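Local coordinates for uncharacterized protein from DUF364 family (Desulfitobacterium hafniense, PDB 3L5O) that is of unknown function but combines enolase-like and Rossmann-like folds around a putative active site, and may take part in heavy-metal chelation, at residues A[156-160]-A[161-165]; A[30-33]-A[34-37]; A[248-252]-A[253-257]. All blocks are in the same frame, centred on the assembly; numbering follows the deposited sequence.

Contact 1: A[156-160]-A[161-165]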
loop_
_atom_site.group_PDB
_atom_site.type_symbol
_atom_site.label_atom_id
_atom_site.label_comp_id
_atom_site.label_asym_id
_atom_site.label_seq_id
_atom_site.Cartn_x
_atom_site.Cartn_y
_atom_site.Cartn_z
ATOM N N LEU A 156 15.077 -6.383 13.189
ATOM C CA LEU A 156 13.930 -7.160 13.710
ATOM C C LEU A 156 13.932 -8.597 13.210
ATOM O O LEU A 156 13.762 -9.541 13.985
ATOM C CB LEU A 156 12.610 -6.482 13.334
ATOM N N LEU A 157 14.229 -8.771 11.932
ATOM C CA LEU A 157 14.087 -10.066 11.292
ATOM C C LEU A 157 15.371 -10.830 11.047
ATOM O O LEU A 157 15.377 -12.044 11.133
ATOM C CB LEU A 157 13.325 -9.893 9.961
ATOM C CG LEU A 157 11.822 -9.676 10.053
ATOM C CD1 LEU A 157 11.237 -9.783 8.647
ATOM C CD2 LEU A 157 11.166 -10.664 10.999
ATOM N N GLU A 158 16.467 -10.165 10.713
ATOM C CA GLU A 158 17.665 -10.921 10.340
ATOM C C GLU A 158 18.196 -11.904 11.410
ATOM O O GLU A 158 18.628 -12.996 11.042
ATOM C CB GLU A 158 18.813 -10.019 9.855
ATOM C CG GLU A 158 19.953 -10.770 9.127
ATOM C CD GLU A 158 19.505 -11.605 7.889
ATOM O OE1 GLU A 158 19.013 -12.779 8.043
ATOM O OE2 GLU A 158 19.679 -11.110 6.734
ATOM N N PRO A 159 18.151 -11.555 12.700
ATOM C CA PRO A 159 18.630 -12.468 13.753
ATOM C C PRO A 159 17.826 -13.767 13.883
ATOM O O PRO A 159 18.402 -14.763 14.286
ATOM C CB PRO A 159 18.483 -11.637 15.030
ATOM C CG PRO A 159 18.344 -10.220 14.563
ATOM C CD PRO A 159 17.677 -10.280 13.266
ATOM N N ILE A 160 16.548 -13.754 13.503
ATOM C CA ILE A 160 15.640 -14.895 13.700
ATOM C C ILE A 160 15.234 -15.676 12.450
ATOM O O ILE A 160 14.590 -16.695 12.573
ATOM C CB ILE A 160 14.346 -14.433 14.417
ATOM C CG1 ILE A 160 13.506 -13.525 13.531
ATOM C CG2 ILE A 160 14.696 -13.749 15.759
ATOM C CD1 ILE A 160 12.221 -13.084 14.181
ATOM N N CYS A 161 15.579 -15.211 11.258
ATOM C CA CYS A 161 15.206 -15.914 10.050
ATOM C C CYS A 161 16.237 -15.715 8.958
ATOM O O CYS A 161 17.225 -14.999 9.138
ATOM C CB CYS A 161 13.805 -15.496 9.593
ATOM S SG CYS A 161 13.571 -13.791 8.971
ATOM N N ASP A 162 16.024 -16.415 7.853
ATOM C CA ASP A 162 16.799 -16.269 6.629
ATOM C C ASP A 162 16.106 -15.170 5.788
ATOM O O ASP A 162 15.166 -15.421 5.039
ATOM C CB ASP A 162 16.848 -17.625 5.913
ATOM C CG ASP A 162 17.602 -17.593 4.586
ATOM O OD1 ASP A 162 18.137 -16.529 4.198
ATOM O OD2 ASP A 162 17.689 -18.622 3.859
ATOM N N LEU A 163 16.600 -13.952 5.942
ATOM C CA LEU A 163 15.972 -12.758 5.372
ATOM C C LEU A 163 16.649 -12.312 4.093
ATOM O O LEU A 163 17.885 -12.197 4.052
ATOM C CB LEU A 163 16.038 -11.604 6.383
ATOM C CG LEU A 163 15.470 -10.237 5.951
ATOM C CD1 LEU A 163 13.993 -10.286 5.726
ATOM C CD2 LEU A 163 15.866 -9.198 6.989
ATOM N N SER A 164 15.832 -12.049 3.069
ATOM C CA SER A 164 16.256 -11.297 1.877
ATOM C C SER A 164 15.391 -10.065 1.646
ATOM O O SER A 164 14.157 -10.183 1.558
ATOM C CB SER A 164 16.174 -12.154 0.638
ATOM O OG SER A 164 16.932 -13.325 0.764
ATOM N N ILE A 165 16.049 -8.908 1.527
ATOM C CA ILE A 165 15.418 -7.615 1.240
ATOM C C ILE A 165 15.744 -7.266 -0.197
ATOM O O ILE A 165 16.892 -7.391 -0.604
ATOM C CB ILE A 165 15.879 -6.504 2.203
ATOM C CG1 ILE A 165 15.431 -6.843 3.638
ATOM C CG2 ILE A 165 15.245 -5.112 1.795
ATOM C CD1 ILE A 165 16.123 -6.074 4.687
HETATM O O HOH W 1 19.900 -14.542 5.348
#
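Leu157 and Cys161 bracket the turn by which the chain leaves helix 153-157 for strand 162-167: Leu157 O accepts the N-H of Ile160 and, in a weak bond, the N-H of Cys161 (Cys161 N to Leu157 O 3.2 Å). Inside this turn the apolar groups meet. Leu163 crosses Leu157 at about a right angle, its CD2 lying 4.0 Å from Leu157 CB while the two CD1 methyls also touch; Cys161 SG fills the next place along, 4.0 Å from the same Leu157 CB. A compact thiol suits this buried corner, and the branched leucine bridges helix and strand, Leu163 also resting on Val144 and Val146 of the neighbouring strand. Glu158 starts out away from the strand, but with CG opposite its own N (chi1 -166°) and the chain bent at chi2 (57°) it curls back over Leu163. There its OE1 takes a weak bond from Leu163 N at 3.4 Å. A water lies 2.9 Å from Asp162 OD1 and can also approach Glu158 OE1 weakly, though it has more acceptors in reach than protons to give. Since Glu158 OE1 also lies 3.1 Å from Cys161 O, another acceptor, its negative charge is probably only modestly stabilised; the helix-to-strand link of this beta-alpha-beta unit combines apolar contact with a lightly held carboxylate.

Contact 2: A[30-33]-A[34-37]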
loop_
_atom_site.group_PDB
_atom_site.type_symbol
_atom_site.label_atom_id
_atom_site.label_comp_id
_atom_site.label_asym_id
_atom_site.label_seq_id
_atom_site.Cartn_x
_atom_site.Cartn_y
_atom_site.Cartn_z
ATOM N N GLY A 30 -14.993 -2.302 -7.025
ATOM C CA GLY A 30 -15.612 -2.305 -5.716
ATOM C C GLY A 30 -16.011 -0.937 -5.175
ATOM O O GLY A 30 -16.686 -0.862 -4.165
ATOM N N ILE A 31 -15.616 0.146 -5.837
ATOM C CA ILE A 31 -15.934 1.493 -5.359
ATOM C C ILE A 31 -17.315 1.947 -5.885
ATOM O O ILE A 31 -17.520 2.045 -7.086
ATOM C CB ILE A 31 -14.823 2.520 -5.770
ATOM C CG1 ILE A 31 -13.437 2.087 -5.270
ATOM C CG2 ILE A 31 -15.124 3.937 -5.214
ATOM C CD1 ILE A 31 -12.289 2.881 -5.878
ATOM N N PRO A 32 -18.259 2.255 -4.995
ATOM C CA PRO A 32 -19.529 2.840 -5.432
ATOM C C PRO A 32 -19.328 4.238 -6.015
ATOM O O PRO A 32 -18.496 5.043 -5.557
ATOM C CB PRO A 32 -20.364 2.888 -4.152
ATOM C CG PRO A 32 -19.624 1.921 -3.190
ATOM C CD PRO A 32 -18.201 2.089 -3.531
ATOM N N GLU A 33 -20.092 4.499 -7.065
ATOM C CA GLU A 33 -20.054 5.772 -7.790
ATOM C C GLU A 33 -20.315 7.024 -6.982
ATOM O O GLU A 33 -19.830 8.099 -7.332
ATOM C CB GLU A 33 -21.138 5.761 -8.834
ATOM C CG GLU A 33 -20.623 5.314 -10.146
ATOM C CD GLU A 33 -21.650 5.588 -11.167
ATOM O OE1 GLU A 33 -22.626 4.837 -11.157
ATOM O OE2 GLU A 33 -21.474 6.590 -11.887
ATOM N N ASP A 34 -21.125 6.870 -5.935
ATOM C CA ASP A 34 -21.545 7.978 -5.082
ATOM C C ASP A 34 -20.359 8.719 -4.458
ATOM O O ASP A 34 -20.469 9.908 -4.148
ATOM C CB ASP A 34 -22.454 7.452 -3.964
ATOM C CG ASP A 34 -23.826 6.972 -4.476
ATOM O OD1 ASP A 34 -24.136 7.111 -5.690
ATOM O OD2 ASP A 34 -24.674 6.441 -3.711
ATOM N N PHE A 35 -19.232 8.023 -4.289
ATOM C CA PHE A 35 -18.053 8.613 -3.657
ATOM C C PHE A 35 -17.328 9.555 -4.600
ATOM O O PHE A 35 -16.938 9.142 -5.706
ATOM C CB PHE A 35 -17.083 7.527 -3.191
ATOM C CG PHE A 35 -17.576 6.747 -2.010
ATOM C CD1 PHE A 35 -18.603 5.811 -2.155
ATOM C CD2 PHE A 35 -17.045 6.959 -0.753
ATOM C CE1 PHE A 35 -19.084 5.104 -1.070
ATOM C CE2 PHE A 35 -17.524 6.254 0.337
ATOM C CZ PHE A 35 -18.553 5.325 0.172
ATOM N N LEU A 36 -17.093 10.793 -4.144
ATOM C CA LEU A 36 -16.368 11.799 -4.938
ATOM C C LEU A 36 -15.029 12.131 -4.364
ATOM O O LEU A 36 -14.786 11.877 -3.179
ATOM C CB LEU A 36 -17.191 13.095 -5.041
ATOM C CG LEU A 36 -18.663 12.951 -5.409
ATOM C CD1 LEU A 36 -19.353 14.304 -5.347
ATOM C CD2 LEU A 36 -18.816 12.351 -6.802
ATOM N N VAL A 37 -14.131 12.628 -5.227
ATOM C CA VAL A 37 -12.850 13.213 -4.812
ATOM C C VAL A 37 -13.205 14.584 -4.264
ATOM O O VAL A 37 -13.526 15.494 -5.036
ATOM C CB VAL A 37 -11.875 13.379 -6.023
ATOM C CG1 VAL A 37 -10.551 14.007 -5.602
ATOM C CG2 VAL A 37 -11.612 12.037 -6.716
HETATM O O HOH W 2 -16.966 6.592 -6.957
#
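Phe35 brings its ring to Pro32 so that Pro32 O sits at the ring's edge, near its plane, 3.5 Å from Phe35 CD1. The pyrrolidine of Pro32 runs beside the ring, the two side chains pointing the same way, and its CB, CG and CD all border the CD1-CE1 bond; the shortest approach is 3.9 Å, from Pro32 CG to Phe35 CE1. Tyr104 of helix 91-105 meets the Phe35 ring edge-to-face and also touches Pro32, while Leu79 and Ser51 add further contacts to Phe35. With CG set opposite the carbonyl carbon (chi1 -71°), the phenyl group swings back to its proline neighbour. The backbone is a type I beta turn from Pro32 to Phe35, closed by a weak but fairly straight bond from Phe35 N to Pro32 O (3.3 Å, 163°). Water 2 spans the same turn, donating to Pro32 O at 2.6 Å and to Phe35 O at 2.8 Å. The hydrophilic Glu33 and Asp34 fit the exposed corner. Putting an alanine at Phe35 removes the ring, which would probably leave Pro32 without its flat neighbour and Tyr104 without its aromatic mate. Chemically, the turn is two-sided: Pro32 O accepts a weak bond from an amide and a second from a water, and the Pro32 and Phe35 rings pack on Tyr104, while the two acids sit at the exposed corner, Glu33 in a long, weak ion pair with Arg80.

Contact 3: A[248-252]-A[253-257]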
loop_
_atom_site.group_PDB
_atom_site.type_symbol
_atom_site.label_atom_id
_atom_site.label_comp_id
_atom_site.label_asym_id
_atom_site.label_seq_id
_atom_site.Cartn_x
_atom_site.Cartn_y
_atom_site.Cartn_z
ATOM N N PHE A 248 -3.544 15.694 5.962
ATOM C CA PHE A 248 -3.286 16.636 4.865
ATOM C C PHE A 248 -2.169 17.625 5.186
ATOM O O PHE A 248 -1.356 17.937 4.324
ATOM C CB PHE A 248 -4.553 17.392 4.480
ATOM C CG PHE A 248 -5.414 16.669 3.457
ATOM C CD1 PHE A 248 -6.254 15.621 3.839
ATOM C CD2 PHE A 248 -5.377 17.042 2.117
ATOM C CE1 PHE A 248 -7.058 14.962 2.895
ATOM C CE2 PHE A 248 -6.170 16.402 1.183
ATOM C CZ PHE A 248 -7.014 15.346 1.572
ATOM N N ARG A 249 -2.124 18.103 6.425
ATOM C CA ARG A 249 -1.035 18.976 6.853
ATOM C C ARG A 249 0.287 18.290 6.621
ATOM O O ARG A 249 1.178 18.859 6.016
ATOM C CB ARG A 249 -1.198 19.395 8.318
ATOM C CG ARG A 249 -2.453 20.240 8.558
ATOM C CD ARG A 249 -2.464 21.032 9.866
ATOM N NE ARG A 249 -2.711 20.198 11.050
ATOM C CZ ARG A 249 -3.919 19.925 11.560
ATOM N NH1 ARG A 249 -5.032 20.411 11.011
ATOM N NH2 ARG A 249 -4.011 19.154 12.642
ATOM N N ILE A 250 0.402 17.042 7.058
ATOM C CA ILE A 250 1.643 16.296 6.931
ATOM C C ILE A 250 2.028 16.086 5.462
ATOM O O ILE A 250 3.171 16.339 5.082
ATOM C CB ILE A 250 1.534 14.922 7.676
ATOM C CG1 ILE A 250 1.444 15.139 9.198
ATOM C CG2 ILE A 250 2.712 14.024 7.314
ATOM C CD1 ILE A 250 0.886 13.961 9.985
ATOM N N VAL A 251 1.084 15.612 4.647
ATOM C CA VAL A 251 1.362 15.285 3.237
ATOM C C VAL A 251 1.780 16.532 2.453
ATOM O O VAL A 251 2.614 16.456 1.546
ATOM C CB VAL A 251 0.129 14.633 2.511
ATOM C CG1 VAL A 251 0.429 14.389 1.016
ATOM C CG2 VAL A 251 -0.294 13.324 3.197
ATOM N N ALA A 252 1.208 17.672 2.832
ATOM C CA ALA A 252 1.484 18.944 2.180
ATOM C C ALA A 252 2.813 19.571 2.610
ATOM O O ALA A 252 3.179 20.624 2.093
ATOM C CB ALA A 252 0.342 19.926 2.448
ATOM N N GLY A 253 3.496 18.963 3.576
ATOM C CA GLY A 253 4.776 19.460 4.067
ATOM C C GLY A 253 4.666 20.563 5.111
ATOM O O GLY A 253 5.687 21.134 5.512
ATOM N N ALA A 254 3.436 20.862 5.539
ATOM C CA ALA A 254 3.160 21.840 6.598
ATOM C C ALA A 254 3.386 21.292 8.019
ATOM O O ALA A 254 3.348 22.049 8.988
ATOM C CB ALA A 254 1.737 22.372 6.464
ATOM N N GLU A 255 3.578 19.977 8.144
ATOM C CA GLU A 255 4.148 19.373 9.357
ATOM C C GLU A 255 5.295 18.463 8.949
ATOM O O GLU A 255 5.130 17.604 8.064
ATOM C CB GLU A 255 3.118 18.560 10.144
ATOM C CG GLU A 255 2.008 19.381 10.786
ATOM C CD GLU A 255 1.204 18.593 11.811
ATOM O OE1 GLU A 255 1.791 17.728 12.506
ATOM O OE2 GLU A 255 -0.016 18.858 11.937
ATOM N N LYS A 256 6.442 18.649 9.607
ATOM C CA LYS A 256 7.675 17.931 9.284
ATOM C C LYS A 256 7.731 16.564 10.000
ATOM O O LYS A 256 8.741 16.196 10.621
ATOM C CB LYS A 256 8.878 18.803 9.662
ATOM N N VAL A 257 6.641 15.808 9.850
ATOM C CA VAL A 257 6.314 14.661 10.697
ATOM C C VAL A 257 5.945 13.465 9.815
ATOM O O VAL A 257 5.577 13.635 8.659
ATOM C CB VAL A 257 5.131 15.029 11.652
ATOM C CG1 VAL A 257 4.810 13.896 12.602
ATOM C CG2 VAL A 257 5.459 16.298 12.455
#
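Ile250 forms the close-packed side of this helix end: its CG1 lies 3.9 Å from Glu255 CB, and its CG2 comes within 3.2 Å of Val257 O, a tight approach of methyl to carbonyl oxygen. A branched aliphatic chain suits the spot because it also reaches Ile259 and Ala262, and the chain leaving the helix folds back past Ile250. The other side is more exposed and is held by charge. Glu255 is extended beyond CG and crosses Arg249 at a slant; the arginine chain bends at chi3 to present NE, and Glu255 OE2 takes the N-H of Arg249 NE at 3.1 Å in a nearly straight salt bridge (164°). The oxygen is at the guanidinium edge and in its plane, the two flat groups only 13° from coplanar, and this in-plane approach lets the NE hydrogen point at OE2. Glu255 OE1 has a long, weak ion pair with Arg246 as well. Between these two sides the backbone turns at Gly253, whose positive phi (83°) favours glycine; a CB there would clash with Ala252 O. Gly253 N donates to Ile250 O at 3.0 Å, and Ala254 N gives a weaker bond to Arg249 O at 3.1 Å, which Glu255 N shares weakly. The bonds from Gly253 N and Ala254 N, with Gly253 in a left-handed conformation, define a Schellman motif, the classic C-terminal ending of an alpha-helix.

In the fold
Along the chain the order is contact 2, contact 1, contact 3, each closing before the next opens. Contact 2 leads from helix 22-29 to strand 39-42 of the three-stranded antiparallel sheet. Contact 1 lies in the seven-stranded mixed sheet with its helices, probably the Rossmann-like part, on the far side of the chain's centre; the centres of contacts 1 and 2 are about 41 Å apart. Contact 3, about 33 Å from contact 1 and about 26 Å from contact 2 between centres, ends helix 244-251, which packs through Phe248 and Val251 on the antiparallel sheet before the chain returns to strand 263-269. This late helix thus ties the two parts together, although none of the contacts touch.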